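Local coordinates for protein acyl-CoA hydrolase (Bacillus halodurans, PDB 1VPM) that binds coenzyme A and probably hydrolyses the thioester of long-chain fatty acyl-CoA, as a hotdog-fold member of the acyl coenzyme A hydrolase family, at residues V19-T24 against H61-V66; A48-I53 against V102-H107; E121-M126 against P156-N161. One frame throughout, in Å; residues are numbered along the deposited sequence.

Contact 1 of 3, residues V19-T24 against H61-V66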
loop_
_atom_site.group_PDB
_atom_site.type_symbol
_atom_site.label_atom_id
_atom_site.label_comp_id
_atom_site.label_asym_id
_atom_site.label_seq_id
_atom_site.Cartn_x
_atom_site.Cartn_y
_atom_site.Cartn_z
ATOM N N VAL A 19 -7.709 -32.495 7.179
ATOM C CA VAL A 19 -6.745 -31.478 6.727
ATOM C C VAL A 19 -7.387 -30.592 5.718
ATOM O O VAL A 19 -7.154 -29.373 5.692
ATOM C CB VAL A 19 -5.495 -32.119 6.135
ATOM C CG1 VAL A 19 -4.623 -31.052 5.462
ATOM C CG2 VAL A 19 -4.739 -32.827 7.205
ATOM N N GLU A 20 -8.219 -31.163 4.882
ATOM C CA GLU A 20 -8.861 -30.432 3.836
ATOM C C GLU A 20 -9.697 -29.265 4.284
ATOM O O GLU A 20 -9.866 -28.349 3.516
ATOM C CB GLU A 20 -9.727 -31.408 3.018
ATOM C CG GLU A 20 -10.249 -30.910 1.720
ATOM C CD GLU A 20 -9.151 -30.553 0.684
ATOM O OE1 GLU A 20 -8.017 -31.063 0.747
ATOM O OE2 GLU A 20 -9.441 -29.747 -0.193
ATOM N N ARG A 21 -10.219 -29.270 5.518
ATOM C CA ARG A 21 -11.004 -28.117 6.026
ATOM C C ARG A 21 -10.152 -26.847 6.049
ATOM O O ARG A 21 -10.655 -25.778 5.862
ATOM C CB ARG A 21 -11.569 -28.396 7.456
ATOM C CG ARG A 21 -12.201 -27.193 8.280
ATOM C CD ARG A 21 -12.246 -27.395 9.903
ATOM N NE ARG A 21 -13.179 -26.465 10.566
ATOM C CZ ARG A 21 -14.492 -26.602 10.558
ATOM N NH1 ARG A 21 -15.058 -27.621 9.923
ATOM N NH2 ARG A 21 -15.265 -25.717 11.162
ATOM N N SER A 22 -8.868 -27.000 6.355
ATOM C CA SER A 22 -7.963 -25.873 6.601
ATOM C C SER A 22 -7.299 -25.408 5.289
ATOM O O SER A 22 -6.779 -24.280 5.211
ATOM C CB SER A 22 -6.865 -26.326 7.608
ATOM O OG SER A 22 -5.845 -27.205 7.014
ATOM N N ARG A 23 -7.303 -26.269 4.263
ATOM C CA ARG A 23 -6.389 -26.062 3.129
ATOM C C ARG A 23 -6.761 -24.794 2.383
ATOM O O ARG A 23 -7.928 -24.544 2.109
ATOM C CB ARG A 23 -6.348 -27.294 2.235
ATOM C CG ARG A 23 -5.327 -27.135 1.089
ATOM C CD ARG A 23 -5.071 -28.457 0.384
ATOM N NE ARG A 23 -6.267 -28.826 -0.353
ATOM C CZ ARG A 23 -6.608 -28.349 -1.544
ATOM N NH1 ARG A 23 -5.835 -27.471 -2.181
ATOM N NH2 ARG A 23 -7.744 -28.757 -2.107
ATOM N N THR A 24 -5.764 -23.959 2.087
ATOM C CA THR A 24 -5.983 -22.678 1.510
ATOM C C THR A 24 -4.963 -22.415 0.423
ATOM O O THR A 24 -3.819 -22.778 0.515
ATOM C CB THR A 24 -5.894 -21.544 2.545
ATOM O OG1 THR A 24 -6.709 -21.885 3.681
ATOM C CG2 THR A 24 -6.269 -20.159 1.999
ATOM N N HIS A 61 -9.004 -23.744 10.475
ATOM C CA HIS A 61 -8.988 -24.975 11.279
ATOM C C HIS A 61 -9.591 -24.763 12.652
ATOM O O HIS A 61 -10.345 -25.611 13.124
ATOM C CB HIS A 61 -7.580 -25.526 11.414
ATOM C CG HIS A 61 -7.529 -26.810 12.152
ATOM N ND1 HIS A 61 -7.933 -28.000 11.592
ATOM C CD2 HIS A 61 -7.132 -27.082 13.418
ATOM C CE1 HIS A 61 -7.797 -28.952 12.504
ATOM N NE2 HIS A 61 -7.295 -28.429 13.610
ATOM N N ALA A 62 -9.272 -23.634 13.272
ATOM C CA ALA A 62 -9.612 -23.350 14.675
ATOM C C ALA A 62 -10.815 -22.480 14.887
ATOM O O ALA A 62 -11.258 -22.301 16.024
ATOM C CB ALA A 62 -8.442 -22.729 15.332
ATOM N N ASN A 63 -11.311 -21.878 13.803
ATOM C CA ASN A 63 -12.377 -20.891 13.876
ATOM C C ASN A 63 -12.126 -19.835 14.972
ATOM O O ASN A 63 -12.974 -19.555 15.819
ATOM C CB ASN A 63 -13.733 -21.588 14.026
ATOM C CG ASN A 63 -14.086 -22.466 12.825
ATOM O OD1 ASN A 63 -13.926 -23.682 12.868
ATOM N ND2 ASN A 63 -14.517 -21.842 11.736
ATOM N N SER A 64 -10.943 -19.222 14.909
ATOM C CA SER A 64 -10.436 -18.343 15.955
ATOM C C SER A 64 -9.493 -17.350 15.367
ATOM O O SER A 64 -8.875 -17.613 14.348
ATOM C CB SER A 64 -9.630 -19.116 17.025
ATOM O OG SER A 64 -10.412 -20.112 17.656
ATOM N N ALA A 65 -9.304 -16.227 16.054
ATOM C CA ALA A 65 -8.099 -15.440 15.804
ATOM C C ALA A 65 -6.865 -16.306 16.075
ATOM O O ALA A 65 -6.910 -17.242 16.879
ATOM C CB ALA A 65 -8.065 -14.224 16.721
ATOM N N VAL A 66 -5.770 -15.985 15.397
ATOM C CA VAL A 66 -4.517 -16.707 15.590
ATOM C C VAL A 66 -3.347 -15.736 15.642
ATOM O O VAL A 66 -3.443 -14.595 15.193
ATOM C CB VAL A 66 -4.306 -17.771 14.508
ATOM C CG1 VAL A 66 -5.433 -18.724 14.473
ATOM C CG2 VAL A 66 -4.150 -17.108 13.107
#

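Contact 2 of 3, residues A48-I53 against V102-H107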
loop_
_atom_site.group_PDB
_atom_site.type_symbol
_atom_site.label_atom_id
_atom_site.label_comp_id
_atom_site.label_asym_id
_atom_site.label_seq_id
_atom_site.Cartn_x
_atom_site.Cartn_y
_atom_site.Cartn_z
ATOM N N ALA A 48 6.058 -12.668 3.869
ATOM C CA ALA A 48 4.791 -11.990 4.233
ATOM C C ALA A 48 3.619 -12.845 3.720
ATOM O O ALA A 48 2.621 -13.105 4.437
ATOM C CB ALA A 48 4.684 -10.563 3.653
ATOM N N TYR A 49 3.736 -13.277 2.476
ATOM C CA TYR A 49 2.671 -14.096 1.852
ATOM C C TYR A 49 2.530 -15.461 2.483
ATOM O O TYR A 49 1.395 -15.956 2.670
ATOM C CB TYR A 49 2.899 -14.267 0.370
ATOM C CG TYR A 49 2.874 -13.020 -0.452
ATOM C CD1 TYR A 49 2.097 -11.933 -0.104
ATOM C CD2 TYR A 49 3.569 -12.996 -1.672
ATOM C CE1 TYR A 49 2.059 -10.813 -0.924
ATOM C CE2 TYR A 49 3.491 -11.917 -2.498
ATOM C CZ TYR A 49 2.775 -10.824 -2.100
ATOM O OH TYR A 49 2.712 -9.735 -2.922
ATOM N N ILE A 50 3.644 -16.074 2.900
ATOM C CA ILE A 50 3.639 -17.350 3.600
ATOM C C ILE A 50 2.874 -17.242 4.943
ATOM O O ILE A 50 2.022 -18.070 5.248
ATOM C CB ILE A 50 5.086 -17.837 3.845
ATOM C CG1 ILE A 50 5.725 -18.381 2.572
ATOM C CG2 ILE A 50 5.176 -18.926 4.940
ATOM C CD1 ILE A 50 7.178 -18.534 2.666
ATOM N N ASP A 51 3.150 -16.204 5.717
ATOM C CA ASP A 51 2.434 -16.019 6.992
ATOM C C ASP A 51 0.966 -15.712 6.740
ATOM O O ASP A 51 0.119 -16.181 7.492
ATOM C CB ASP A 51 3.034 -14.886 7.787
ATOM C CG ASP A 51 2.460 -14.802 9.179
ATOM O OD1 ASP A 51 2.868 -15.710 9.971
ATOM O OD2 ASP A 51 1.659 -13.867 9.474
ATOM N N GLU A 52 0.636 -14.956 5.701
ATOM C CA GLU A 52 -0.755 -14.611 5.389
ATOM C C GLU A 52 -1.541 -15.871 5.158
ATOM O O GLU A 52 -2.662 -16.038 5.689
ATOM C CB GLU A 52 -0.806 -13.702 4.143
ATOM C CG GLU A 52 -2.134 -13.121 3.835
ATOM C CD GLU A 52 -2.139 -12.260 2.568
ATOM O OE1 GLU A 52 -1.127 -11.557 2.295
ATOM O OE2 GLU A 52 -3.161 -12.331 1.870
ATOM N N ILE A 53 -0.986 -16.767 4.349
ATOM C CA ILE A 53 -1.725 -17.990 4.003
ATOM C C ILE A 53 -1.756 -18.894 5.241
ATOM O O ILE A 53 -2.730 -19.583 5.493
ATOM C CB ILE A 53 -1.220 -18.673 2.736
ATOM C CG1 ILE A 53 -2.246 -19.699 2.223
ATOM C CG2 ILE A 53 0.053 -19.272 2.872
ATOM C CD1 ILE A 53 -2.000 -20.174 0.849
ATOM N N VAL A 102 1.544 -25.552 10.551
ATOM C CA VAL A 102 1.069 -25.237 9.213
ATOM C C VAL A 102 2.232 -25.417 8.215
ATOM O O VAL A 102 3.337 -24.893 8.408
ATOM C CB VAL A 102 0.455 -23.835 9.117
ATOM C CG1 VAL A 102 0.025 -23.542 7.684
ATOM C CG2 VAL A 102 -0.720 -23.687 10.078
ATOM N N TYR A 103 2.006 -26.263 7.236
ATOM C CA TYR A 103 2.928 -26.419 6.097
ATOM C C TYR A 103 2.480 -25.502 4.972
ATOM O O TYR A 103 1.292 -25.444 4.617
ATOM C CB TYR A 103 2.942 -27.897 5.650
ATOM C CG TYR A 103 3.574 -28.121 4.288
ATOM C CD1 TYR A 103 4.947 -28.192 4.139
ATOM C CD2 TYR A 103 2.775 -28.224 3.135
ATOM C CE1 TYR A 103 5.524 -28.402 2.866
ATOM C CE2 TYR A 103 3.331 -28.456 1.889
ATOM C CZ TYR A 103 4.682 -28.499 1.737
ATOM O OH TYR A 103 5.164 -28.724 0.477
ATOM N N VAL A 104 3.441 -24.792 4.391
ATOM C CA VAL A 104 3.216 -23.944 3.252
ATOM C C VAL A 104 4.214 -24.284 2.148
ATOM O O VAL A 104 5.381 -24.314 2.379
ATOM C CB VAL A 104 3.310 -22.449 3.622
ATOM C CG1 VAL A 104 3.047 -21.579 2.417
ATOM C CG2 VAL A 104 2.294 -22.071 4.707
ATOM N N ARG A 105 3.705 -24.390 0.911
ATOM C CA ARG A 105 4.544 -24.525 -0.296
ATOM C C ARG A 105 4.282 -23.341 -1.201
ATOM O O ARG A 105 3.127 -22.880 -1.381
ATOM C CB ARG A 105 4.336 -25.839 -1.017
ATOM C CG ARG A 105 2.925 -26.331 -1.222
ATOM C CD ARG A 105 2.944 -27.590 -2.135
ATOM N NE ARG A 105 1.724 -28.373 -1.973
ATOM C CZ ARG A 105 1.704 -29.634 -1.530
ATOM N NH1 ARG A 105 2.807 -30.267 -1.151
ATOM N NH2 ARG A 105 0.549 -30.257 -1.415
ATOM N N VAL A 106 5.358 -22.861 -1.806
ATOM C CA VAL A 106 5.307 -21.709 -2.707
ATOM C C VAL A 106 5.968 -22.100 -4.052
ATOM O O VAL A 106 7.068 -22.656 -4.098
ATOM C CB VAL A 106 6.050 -20.504 -2.107
ATOM C CG1 VAL A 106 5.955 -19.332 -3.056
ATOM C CG2 VAL A 106 5.558 -20.160 -0.693
ATOM N N HIS A 107 5.263 -21.827 -5.148
ATOM C CA HIS A 107 5.771 -22.016 -6.531
ATOM C C HIS A 107 5.666 -20.694 -7.259
ATOM O O HIS A 107 4.825 -19.849 -6.918
ATOM C CB HIS A 107 4.928 -23.027 -7.329
ATOM C CG HIS A 107 5.122 -24.441 -6.888
ATOM N ND1 HIS A 107 4.521 -24.955 -5.757
ATOM C CD2 HIS A 107 5.856 -25.439 -7.429
ATOM C CE1 HIS A 107 4.885 -26.224 -5.626
ATOM N NE2 HIS A 107 5.688 -26.545 -6.633
#

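Contact 3 of 3, residues E121-M126 against P156-N161. With COA (coenzyme A), chain D.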
loop_
_atom_site.group_PDB
_atom_site.type_symbol
_atom_site.label_atom_id
_atom_site.label_comp_id
_atom_site.label_asym_id
_atom_site.label_seq_id
_atom_site.Cartn_x
_atom_site.Cartn_y
_atom_site.Cartn_z
ATOM N N GLU A 121 9.442 -24.067 0.670
ATOM C CA GLU A 121 8.510 -24.745 1.567
ATOM C C GLU A 121 8.855 -24.367 2.985
ATOM O O GLU A 121 10.039 -24.191 3.319
ATOM C CB GLU A 121 8.648 -26.264 1.423
ATOM C CG GLU A 121 8.360 -26.825 0.059
ATOM C CD GLU A 121 8.647 -28.312 -0.026
ATOM O OE1 GLU A 121 9.850 -28.635 -0.028
ATOM O OE2 GLU A 121 7.692 -29.111 -0.120
ATOM N N SER A 122 7.870 -24.339 3.852
ATOM C CA SER A 122 8.138 -23.962 5.211
ATOM C C SER A 122 7.079 -24.551 6.156
ATOM O O SER A 122 6.041 -24.982 5.738
ATOM C CB SER A 122 8.232 -22.422 5.222
ATOM O OG SER A 122 7.225 -21.777 5.940
ATOM N N PHE A 123 7.449 -24.685 7.413
ATOM C CA PHE A 123 6.496 -24.946 8.509
ATOM C C PHE A 123 6.432 -23.760 9.465
ATOM O O PHE A 123 7.460 -23.112 9.742
ATOM C CB PHE A 123 6.942 -26.125 9.348
ATOM C CG PHE A 123 6.963 -27.432 8.610
ATOM C CD1 PHE A 123 5.776 -28.148 8.414
ATOM C CD2 PHE A 123 8.148 -27.993 8.203
ATOM C CE1 PHE A 123 5.789 -29.392 7.743
ATOM C CE2 PHE A 123 8.147 -29.193 7.548
ATOM C CZ PHE A 123 6.960 -29.896 7.322
ATOM N N LEU A 124 5.207 -23.400 9.864
ATOM C CA LEU A 124 4.989 -22.434 10.872
ATOM C C LEU A 124 4.219 -23.013 12.050
ATOM O O LEU A 124 3.534 -24.048 11.936
ATOM C CB LEU A 124 4.183 -21.281 10.300
ATOM C CG LEU A 124 4.804 -20.457 9.181
ATOM C CD1 LEU A 124 4.551 -21.123 7.846
ATOM C CD2 LEU A 124 4.234 -19.004 9.140
ATOM N N THR A 125 4.330 -22.341 13.172
ATOM C CA THR A 125 3.544 -22.708 14.347
ATOM C C THR A 125 2.602 -21.548 14.628
ATOM O O THR A 125 3.045 -20.422 14.995
ATOM C CB THR A 125 4.423 -23.013 15.558
ATOM O OG1 THR A 125 5.272 -24.154 15.302
ATOM C CG2 THR A 125 3.537 -23.359 16.758
HETATM N N MSE A 126 1.296 -21.840 14.539
HETATM C CA MSE A 126 0.257 -20.862 14.766
HETATM C C MSE A 126 -0.451 -21.215 16.061
HETATM O O MSE A 126 -0.642 -22.380 16.328
HETATM C CB MSE A 126 -0.761 -20.896 13.615
HETATM C CG MSE A 126 -0.191 -20.783 12.206
HETATM SE SE MSE A 126 0.926 -19.109 11.990
HETATM C CE MSE A 126 -0.521 -17.904 12.205
ATOM N N PRO A 156 5.764 -34.611 15.457
ATOM C CA PRO A 156 6.322 -34.605 16.825
ATOM C C PRO A 156 7.831 -34.345 16.916
ATOM O O PRO A 156 8.277 -33.566 17.767
ATOM C CB PRO A 156 5.937 -36.003 17.341
ATOM C CG PRO A 156 4.620 -36.232 16.647
ATOM C CD PRO A 156 4.970 -35.846 15.252
ATOM N N ALA A 157 8.610 -34.947 16.020
ATOM C CA ALA A 157 10.043 -34.678 15.968
ATOM C C ALA A 157 10.356 -33.205 15.686
ATOM O O ALA A 157 11.296 -32.656 16.247
ATOM C CB ALA A 157 10.671 -35.512 14.930
ATOM N N ARG A 158 9.607 -32.575 14.784
ATOM C CA ARG A 158 9.817 -31.183 14.470
ATOM C C ARG A 158 9.483 -30.306 15.652
ATOM O O ARG A 158 10.155 -29.297 15.875
ATOM C CB ARG A 158 9.000 -30.755 13.232
ATOM C CG ARG A 158 9.573 -31.327 11.929
ATOM C CD ARG A 158 8.903 -30.735 10.718
ATOM N NE ARG A 158 7.487 -31.030 10.645
ATOM C CZ ARG A 158 6.982 -32.109 10.094
ATOM N NH1 ARG A 158 7.770 -32.973 9.502
ATOM N NH2 ARG A 158 5.692 -32.307 10.107
ATOM N N LYS A 159 8.442 -30.677 16.394
ATOM C CA LYS A 159 8.023 -29.934 17.567
ATOM C C LYS A 159 9.123 -30.016 18.645
ATOM O O LYS A 159 9.444 -29.012 19.267
ATOM C CB LYS A 159 6.722 -30.477 18.146
ATOM C CG LYS A 159 6.099 -29.492 19.162
ATOM C CD LYS A 159 4.773 -29.980 19.767
ATOM C CE LYS A 159 4.055 -28.869 20.611
ATOM N NZ LYS A 159 2.836 -29.368 21.353
ATOM N N GLU A 160 9.704 -31.193 18.794
ATOM C CA GLU A 160 10.811 -31.381 19.729
ATOM C C GLU A 160 11.996 -30.495 19.360
ATOM O O GLU A 160 12.630 -29.907 20.253
ATOM C CB GLU A 160 11.218 -32.869 19.790
ATOM C CG GLU A 160 12.212 -33.209 20.877
ATOM C CD GLU A 160 11.744 -32.797 22.283
ATOM O OE1 GLU A 160 10.517 -32.781 22.560
ATOM O OE2 GLU A 160 12.624 -32.478 23.112
ATOM N N ASN A 161 12.296 -30.386 18.061
ATOM C CA ASN A 161 13.344 -29.472 17.591
ATOM C C ASN A 161 13.066 -28.006 17.901
ATOM O O ASN A 161 13.997 -27.269 18.205
ATOM C CB ASN A 161 13.639 -29.681 16.109
ATOM C CG ASN A 161 14.289 -31.023 15.829
ATOM O OD1 ASN A 161 14.605 -31.768 16.753
ATOM N ND2 ASN A 161 14.476 -31.344 14.548
HETATM N N1A COA D . 7.586 -22.102 18.410
HETATM C C2A COA D . 6.690 -23.128 18.319
HETATM N N3A COA D . 5.686 -23.257 19.295
HETATM C C4A COA D . 5.604 -22.352 20.313
HETATM C C5A COA D . 6.530 -21.300 20.419
HETATM C C6A COA D . 7.541 -21.172 19.461
HETATM N N6A COA D . 8.510 -20.257 19.645
HETATM N N7A COA D . 6.219 -20.581 21.542
HETATM C C8A COA D . 5.129 -21.149 22.130
HETATM N N9A COA D . 4.752 -22.239 21.386
HETATM C C1B COA D . 3.533 -23.005 21.560
HETATM C C2B COA D . 3.583 -23.775 22.861
HETATM O O2B COA D . 4.367 -24.931 22.723
HETATM C C3B COA D . 2.107 -24.052 23.090
HETATM O O3B COA D . 1.829 -25.277 22.433
HETATM P P3B COA D . 0.666 -26.283 22.859
HETATM O O7A COA D . 1.243 -27.291 23.769
HETATM O O8A COA D . 0.079 -27.010 21.717
HETATM O O9A COA D . -0.439 -25.450 23.441
HETATM C C4B COA D . 1.426 -22.819 22.479
HETATM O O4B COA D . 2.453 -22.130 21.762
HETATM C C5B COA D . 0.852 -21.842 23.509
HETATM O O5B COA D . 1.909 -21.449 24.382
HETATM P P1A COA D . 1.791 -21.439 26.015
HETATM O O1A COA D . 3.118 -21.876 26.599
HETATM O O2A COA D . 0.603 -22.246 26.497
HETATM O O3A COA D . 1.456 -19.913 26.419
HETATM P P2A COA D . 2.323 -18.582 26.107
HETATM O O4A COA D . 3.796 -18.858 26.367
HETATM O O5A COA D . 1.695 -17.469 26.929
HETATM O O6A COA D . 2.074 -18.232 24.538
HETATM C CBP COA D . 2.938 -17.401 22.470
HETATM C CCP COA D . 3.050 -18.487 23.540
HETATM C CDP COA D . 3.615 -17.877 21.180
HETATM C CEP COA D . 1.432 -17.190 22.207
HETATM C CAP COA D . 3.607 -16.097 22.993
HETATM O OAP COA D . 4.975 -16.220 23.362
HETATM C C9P COA D . 3.426 -14.982 21.980
HETATM O O9P COA D . 2.184 -14.317 21.992
HETATM N N8P COA D . 4.388 -14.662 21.101
HETATM C C7P COA D . 4.095 -13.584 20.177
HETATM C C6P COA D . 3.214 -14.062 19.018
HETATM C C5P COA D . 2.991 -12.943 18.022
HETATM O O5P COA D . 2.358 -11.932 18.389
HETATM N N4P COA D . 3.506 -13.088 16.796
HETATM C C3P COA D . 3.285 -12.104 15.770
HETATM C C2P COA D . 4.414 -11.111 15.493
HETATM S S1P COA D . 5.333 -10.311 16.876
#

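Contact 1 of 3, residues V19-T24 against H61-V66
Arg21 reaches across to Asn63 through one edge of its guanidinium: NH2 gives a hydrogen bond to Asn63 OD1, 3.0 Å long and nearly straight at 167°. The oxygen lies close to the guanidinium plane, whereas the donor is tilted slightly out of the carbonyl plane. The two flat groups are steeply turned against each other, with 73° between guanidinium and amide, and the side chains cross at about a right angle. Arg21 spans the gap because its chain runs extended from CG to NE, passing the end of helix 43-62, where NE comes within 3.9 Å of His61 O and makes a weak bond to the carbonyl of Lys60; Tyr17 adds a cation-pi contact. The other end of the amide is engaged too, since Asn63 ND2 donates to Leu111 O of the second subunit. An alanine here would remove both bonds and would probably leave Arg21 NH2 without this acceptor and Leu111 O of that subunit without this donor.

Deeper in, Ser22 CB packs against His61 CB at 4.0 Å. Ser22 OG turns back to Val19 O, 2.9 Å away and in the carbonyl plane; Val19 O also accepts from Ser22 N, so two bonds tie the short turn together. In His61 a chi1 of -177° sets CG anti to the backbone N, and the ring's NE2 bonds to Pro139 O. Asn63, with positive phi, is the first residue to leave helical geometry, and the contact joins this C-terminal end of the central hotdog helix to the turn leading into strand 24-29.

Contact 2 of 3, residues A48-I53 against V102-H107
The hotdog fold wraps an antiparallel sheet round one long helix, and here the middle of that helix, residues 48-53, rests on the central strand 99-109 through Ile50, Ile53, Val104 and Val106. The two short axes approach to 9.0 Å and cross at 136°. Val104 and Val106, two residues apart on the strand, both point toward the helix, while Ile50 and Ile53 lie one turn apart on the helix and reach the valines with their branches.

Ile50 works with two branches. Its CG1 meets Val106 CG2 at 3.7 Å, the side chains crossing at about a right angle, and the same CG1 lies 4.2 Å from Val104 CG1. The methyl CG2, set anti to the backbone N by a chi1 of -75°, turns instead to Val104 CB. Ile53 uses its own CG2, which sits 3.8 Å from Val104 CG1 and 4.0 Å from Val104 CG2, so one methyl covers both branches of the valine. Val104 is thus flanked by both isoleucines, its CG2 also resting 4.0 Å from the carbonyl oxygen Ile50 O.

Neighbouring strands continue the packing: Ile50 also touches Ser122, Ile53 reaches Thr24 and Gln26, and Val106 meets Leu88. All four residues of the contact are buried and every side-chain meeting between them is aliphatic, so helix and strand are held by van der Waals packing and the exclusion of water, with branched shapes rather than directed bonds setting their fit.

Contact 3 of 3, residues E121-M126 against P156-N161
Arg158 NH2, whose guanidinium stacks on Phe123, is held by two acceptors, Glu101 OE1 in a salt bridge and Leu151 O, while NH1 bonds to Thr154 OG1. Held in this way, the group lies flat over one face of Phe123, the planes only 2° apart and the centres 4.0 Å from each other. The closest atoms are Phe123 CZ and Arg158 CZ at 3.5 Å, and the cation-pi contact is off-centre, 31° from the ring normal. A bend at chi3 of -63° turns NE and the guanidinium over the ring. The CD methylene makes a separate CH-pi contact over the same face, 3.9 Å from the Phe123 ring centroid.

This stack fastens the C-terminal helix 146-166 to strand 116-129 of the hotdog sheet, beside the bound coenzyme A. From the strand, Thr125 CG2 touches the adenine at its N3A, 3.3 Å away. One residue beyond Arg158, Lys159 stretches out fully, and its NZ stands 3.6 Å from O7A of the coenzyme A 3'-phosphate, where its positive charge probably steadies the anion. Arg162, also lining the coenzyme A pocket, packs against both Phe123 and Thr125 on the next turn of the helix.

Overall arrangement
Contact 2 is the buried core of the three, contact 1 is partly buried, and contact 3 lies at the surface. Contacts 1 and 2 share helix 43-62, at its end and its middle, and meet where Thr24 O lies 3.2 Å from Ile53 CD1. Contacts 2 and 3 use neighbouring strands of one sheet, joined by Val102 O and Leu124 N and by a probable hydrogen bond between Tyr103 and Glu121. The chemistry follows the place in the fold: aliphatic packing inside, an arginine–amide bond near a subunit interface in contact 1, and an arginine–aromatic stack beside the ligand in contact 3, whose helix 146-166 neither other contact uses.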